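Local atomic coordinates of ancillary protein 1 (Streptococcus pyogenes, PDB entry 2XI9), a protein that serves as a pilus-presented adhesin, probably binding collagen, whose internal thioester bond is required for efficient interaction with host cells. Residues T190-G194 / W316-L321; T25-R30 / I66-L72. All coordinates share one frame; numbering follows the deposited sequence.

Contact 1: T190-G194 / W316-L321; sequences THIAG and WHPEDL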
# COMPACT_ATOMS: atom_id res chain seq x y z
N THR A 190 -2.09 -1.14 8.71
CA THR A 190 -1.89 0.28 8.85
C THR A 190 -2.42 0.97 7.60
O THR A 190 -2.03 0.60 6.52
CB THR A 190 -0.41 0.64 9.00
OG1 THR A 190 0.09 -0.02 10.17
CG2 THR A 190 -0.25 2.12 9.23
N HIS A 191 -3.25 2.01 7.77
CA HIS A 191 -3.71 2.80 6.63
C HIS A 191 -2.68 3.93 6.45
O HIS A 191 -2.36 4.60 7.41
CB HIS A 191 -5.13 3.30 6.95
CG HIS A 191 -5.64 4.40 6.09
ND1 HIS A 191 -6.54 5.34 6.58
CD2 HIS A 191 -5.40 4.73 4.80
CE1 HIS A 191 -6.83 6.20 5.61
NE2 HIS A 191 -6.16 5.84 4.52
N ILE A 192 -2.12 4.04 5.25
CA ILE A 192 -1.21 5.13 4.87
C ILE A 192 -1.67 5.79 3.57
O ILE A 192 -2.52 5.25 2.89
CB ILE A 192 0.23 4.62 4.69
CG1 ILE A 192 0.37 3.71 3.48
CG2 ILE A 192 0.70 3.86 5.95
CD1 ILE A 192 1.86 3.53 3.04
N ALA A 193 -1.09 6.95 3.27
CA ALA A 193 -1.27 7.57 1.98
C ALA A 193 -0.47 6.76 0.97
O ALA A 193 0.61 6.28 1.28
CB ALA A 193 -0.81 9.05 2.02
N GLY A 194 -1.02 6.58 -0.21
CA GLY A 194 -0.43 5.82 -1.28
C GLY A 194 0.64 6.60 -2.01
O GLY A 194 0.48 6.98 -3.18
N TRP A 316 -9.96 7.84 -0.96
CA TRP A 316 -8.99 8.73 -0.26
C TRP A 316 -9.61 9.24 1.04
O TRP A 316 -10.61 10.00 1.01
CB TRP A 316 -8.59 9.88 -1.19
CG TRP A 316 -7.72 10.91 -0.59
CD1 TRP A 316 -8.00 12.25 -0.47
CD2 TRP A 316 -6.46 10.71 0.03
NE1 TRP A 316 -6.96 12.89 0.17
CE2 TRP A 316 -6.00 11.96 0.48
CE3 TRP A 316 -5.65 9.58 0.25
CZ2 TRP A 316 -4.75 12.12 1.13
CZ3 TRP A 316 -4.43 9.74 0.91
CH2 TRP A 316 -3.99 11.01 1.32
N HIS A 317 -9.02 8.86 2.18
CA HIS A 317 -9.47 9.27 3.52
C HIS A 317 -8.35 9.98 4.30
O HIS A 317 -7.64 9.32 5.07
CB HIS A 317 -9.97 8.05 4.28
CG HIS A 317 -11.19 7.46 3.68
ND1 HIS A 317 -11.14 6.59 2.61
CD2 HIS A 317 -12.50 7.70 3.91
CE1 HIS A 317 -12.37 6.30 2.23
NE2 HIS A 317 -13.22 6.94 3.02
N PRO A 318 -8.13 11.26 4.06
CA PRO A 318 -7.00 11.99 4.70
C PRO A 318 -7.21 12.39 6.16
O PRO A 318 -6.24 12.78 6.85
CB PRO A 318 -6.88 13.27 3.87
CG PRO A 318 -8.25 13.44 3.24
CD PRO A 318 -8.77 12.07 2.99
N GLU A 319 -8.46 12.30 6.61
CA GLU A 319 -8.88 12.81 7.91
C GLU A 319 -8.16 12.14 9.09
O GLU A 319 -7.95 12.78 10.12
CB GLU A 319 -10.43 12.78 8.07
CG GLU A 319 -11.13 11.50 7.59
CD GLU A 319 -11.31 11.42 6.04
OE1 GLU A 319 -10.66 12.18 5.31
OE2 GLU A 319 -12.13 10.62 5.55
N ASP A 320 -7.70 10.91 8.90
CA ASP A 320 -7.10 10.11 9.98
C ASP A 320 -5.59 9.96 9.81
O ASP A 320 -4.93 9.34 10.65
CB ASP A 320 -7.78 8.74 10.02
CG ASP A 320 -8.46 8.41 8.71
OD1 ASP A 320 -7.74 8.47 7.69
OD2 ASP A 320 -9.71 8.14 8.69
N LEU A 321 -5.05 10.56 8.77
CA LEU A 321 -3.64 10.42 8.47
C LEU A 321 -2.92 11.59 9.12
O LEU A 321 -3.43 12.72 9.10
CB LEU A 321 -3.42 10.44 6.96
CG LEU A 321 -4.08 9.30 6.17
CD1 LEU A 321 -3.71 9.36 4.67
CD2 LEU A 321 -3.66 7.99 6.77

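Contact 2: T25-R30 / I66-L72; sequences TSVLIR and IGERIEL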
# COMPACT_ATOMS: atom_id res chain seq x y z
N THR A 25 2.24 21.96 14.27
CA THR A 25 1.89 20.74 13.48
C THR A 25 2.38 19.46 14.17
O THR A 25 3.52 19.38 14.62
CB THR A 25 2.46 20.81 12.05
OG1 THR A 25 2.02 22.01 11.42
CG2 THR A 25 2.02 19.62 11.22
N SER A 26 1.49 18.47 14.24
CA SER A 26 1.77 17.19 14.87
C SER A 26 2.57 16.31 13.92
O SER A 26 2.22 16.20 12.75
CB SER A 26 0.45 16.48 15.21
OG SER A 26 -0.57 17.43 15.46
N VAL A 27 3.66 15.72 14.43
CA VAL A 27 4.38 14.67 13.73
C VAL A 27 4.63 13.47 14.63
O VAL A 27 4.70 13.59 15.85
CB VAL A 27 5.74 15.13 13.17
CG1 VAL A 27 5.58 16.42 12.34
CG2 VAL A 27 6.77 15.30 14.28
N LEU A 28 4.73 12.29 14.01
CA LEU A 28 5.06 11.06 14.70
C LEU A 28 6.32 10.52 14.07
O LEU A 28 6.35 10.28 12.86
CB LEU A 28 3.94 10.03 14.51
CG LEU A 28 2.73 10.10 15.41
CD1 LEU A 28 3.13 9.68 16.81
CD2 LEU A 28 2.13 11.50 15.44
N ILE A 29 7.36 10.34 14.86
CA ILE A 29 8.59 9.76 14.34
C ILE A 29 8.47 8.25 14.42
O ILE A 29 8.26 7.70 15.52
CB ILE A 29 9.83 10.18 15.16
CG1 ILE A 29 9.86 11.69 15.47
CG2 ILE A 29 11.10 9.70 14.47
CD1 ILE A 29 9.66 12.58 14.31
N ARG A 30 8.64 7.58 13.29
CA ARG A 30 8.56 6.13 13.21
C ARG A 30 9.79 5.51 12.59
O ARG A 30 10.26 5.96 11.55
CB ARG A 30 7.34 5.69 12.40
CG ARG A 30 6.07 5.88 13.17
CD ARG A 30 4.85 5.31 12.45
NE ARG A 30 3.71 5.34 13.34
CZ ARG A 30 2.43 5.28 12.97
NH1 ARG A 30 2.10 5.21 11.68
NH2 ARG A 30 1.48 5.34 13.90
N ILE A 66 4.61 2.37 18.31
CA ILE A 66 3.58 3.17 17.64
C ILE A 66 4.10 4.48 17.02
O ILE A 66 3.49 5.02 16.07
CB ILE A 66 2.36 3.47 18.56
CG1 ILE A 66 2.76 4.37 19.73
CG2 ILE A 66 1.72 2.15 19.04
CD1 ILE A 66 1.76 4.38 20.89
N GLY A 67 5.20 4.98 17.57
CA GLY A 67 5.79 6.23 17.14
C GLY A 67 5.86 7.27 18.24
O GLY A 67 5.12 7.22 19.23
N GLU A 68 6.77 8.21 18.05
CA GLU A 68 7.01 9.30 19.00
C GLU A 68 6.30 10.58 18.57
O GLU A 68 6.71 11.24 17.59
CB GLU A 68 8.52 9.56 19.11
CG GLU A 68 8.91 10.52 20.24
CD GLU A 68 8.73 9.91 21.62
OE1 GLU A 68 8.72 8.66 21.74
OE2 GLU A 68 8.61 10.69 22.60
N ARG A 69 5.24 10.95 19.28
CA ARG A 69 4.43 12.11 18.89
C ARG A 69 5.04 13.41 19.37
O ARG A 69 5.39 13.53 20.55
CB ARG A 69 3.00 11.99 19.42
CG ARG A 69 2.10 13.16 19.00
CD ARG A 69 0.67 12.69 18.75
NE ARG A 69 -0.15 13.64 17.97
CZ ARG A 69 -1.36 13.37 17.48
NH1 ARG A 69 -1.93 12.18 17.68
NH2 ARG A 69 -2.02 14.30 16.80
N ILE A 70 5.15 14.38 18.47
CA ILE A 70 5.73 15.68 18.79
C ILE A 70 4.97 16.79 18.07
O ILE A 70 4.83 16.76 16.85
CB ILE A 70 7.24 15.74 18.41
CG1 ILE A 70 7.99 14.51 18.95
CG2 ILE A 70 7.87 17.01 18.93
CD1 ILE A 70 9.52 14.59 18.85
N GLU A 71 4.46 17.76 18.83
CA GLU A 71 3.85 18.97 18.26
C GLU A 71 4.95 20.03 18.06
O GLU A 71 5.56 20.49 19.02
CB GLU A 71 2.71 19.47 19.19
CG GLU A 71 2.41 20.99 19.18
CD GLU A 71 1.67 21.51 17.94
OE1 GLU A 71 1.53 22.76 17.82
OE2 GLU A 71 1.24 20.68 17.10
N LEU A 72 5.19 20.39 16.80
CA LEU A 72 6.28 21.29 16.42
C LEU A 72 5.76 22.55 15.72
O LEU A 72 4.83 22.49 14.91
CB LEU A 72 7.23 20.56 15.46
CG LEU A 72 7.84 19.24 15.95
CD1 LEU A 72 8.40 18.44 14.78
CD2 LEU A 72 8.91 19.52 16.98

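Contact 1: T190-G194 / W316-L321
H191 and L321 meet because their first torsions turn the two side chains toward each other. In H191, CG stands opposite the backbone N (chi1 165°), which carries the imidazole away from strand 189-193. In L321, CG lies beside the backbone N (chi1 -62°), and CD2 arrives above the centre of the ring. The CH-pi evidence is direct: CD2 of L321 is 3.9 Å from the H191 ring centroid and only 10° off the ring normal. The same ring is approached at its edge by two oxygens that converge on one carbon. CE1 of H191 lies 3.2 Å from OD1 of D320 and 3.3 Å from the backbone O of H317. Further along, CD1 of L321 touches CB of A193 at 3.9 Å, and CB of A193 also meets the edge of the W316 indole, 3.8 Å from its CH2. NE2, next to CE1 in the H191 ring, is hydrogen-bonded to OD1 of D299 in strand 299-303, whose OD2 takes ND1 of H317. No hydrogen bond joins the two segments directly; D299 links them by taking one histidine from each. O of H317 and OD1 of D320 are both acceptors only 2.8 Å apart; a polarised C-H at CE1 would probably ease their mutual repulsion, making this histidine edge an electrostatic as well as a packing partner.

Contact 2: T25-R30 / I66-L72
An antiparallel beta ladder of the prealbumin-like domain pairs strand 26-33 with strand 68-71; the axes of residues 26-30 and 68-71 run at 152° to each other. V27 with I70 and I29 with E68 form the hydrogen-bonded pairs, alternating with the non-hydrogen-bonded pairs S26 with E71 and L28 with R69. Between V27 and I70, V27 N reaches I70 O at 2.9 Å and I70 N returns to V27 O at 2.8 Å. The reciprocal bonding runs one step past strand 68-71, where T25 N donates to L72 O at 2.7 Å and L72 N donates back to T25 O; a weak second bond leads from T25 N to OE2 of E71.

Side chains divide between the two faces. On the face of V27, I29 and I70, the CG2 methyl of V27 packs 3.6 Å from CD1 of L72. On the opposite face, L28 lies against the arginine chain of R69: its CD1 is 3.5 Å from R69 CB, while CD2 runs beside CG and CD.

The far end is closed by R30, whose chain is extended from CG to NE (chi2 -173°), so that the guanidinium meets I66 edge-on. NE and NH2 of R30 both donate to the single carbonyl O of I66, at 2.8 and 3.0 Å, and that oxygen lies close to the guanidinium plane. The NE bond is moderately bent, 151° at the hydrogen. NH1 of R30 is salt-bridged to E118 and NH2 also bonds I119 O, which fixes the group from strand 117-119.

Strand 68-71 is one of the two outermost strands of its four-stranded sheet, and strand 321-329 flanks 26-33 on the other side; I29 and I70 face strand 45-48.

In the fold
Contacts 1 and 2 lie with centres about 16 Å apart and nearest atoms about 5 Å apart, without touching. Two strands relate them. Strand 321-329 follows the loop of contact 1 and pairs with strand 26-33 of contact 2, while strand 117-119 bonds through its backbone to H191 and A193 and, through E118 and I119, holds R30. The first contact involves strand 189-193, outermost in the seven-stranded sheet as counted but bonded to strand 117-119 on its other side; its segment lies in the thioester-domain range, the second contact in the prealbumin-like part. This chain is the C-terminal portion of the adhesin; neither contact contains a cysteine or glutamine, the residues from which such thioesters form.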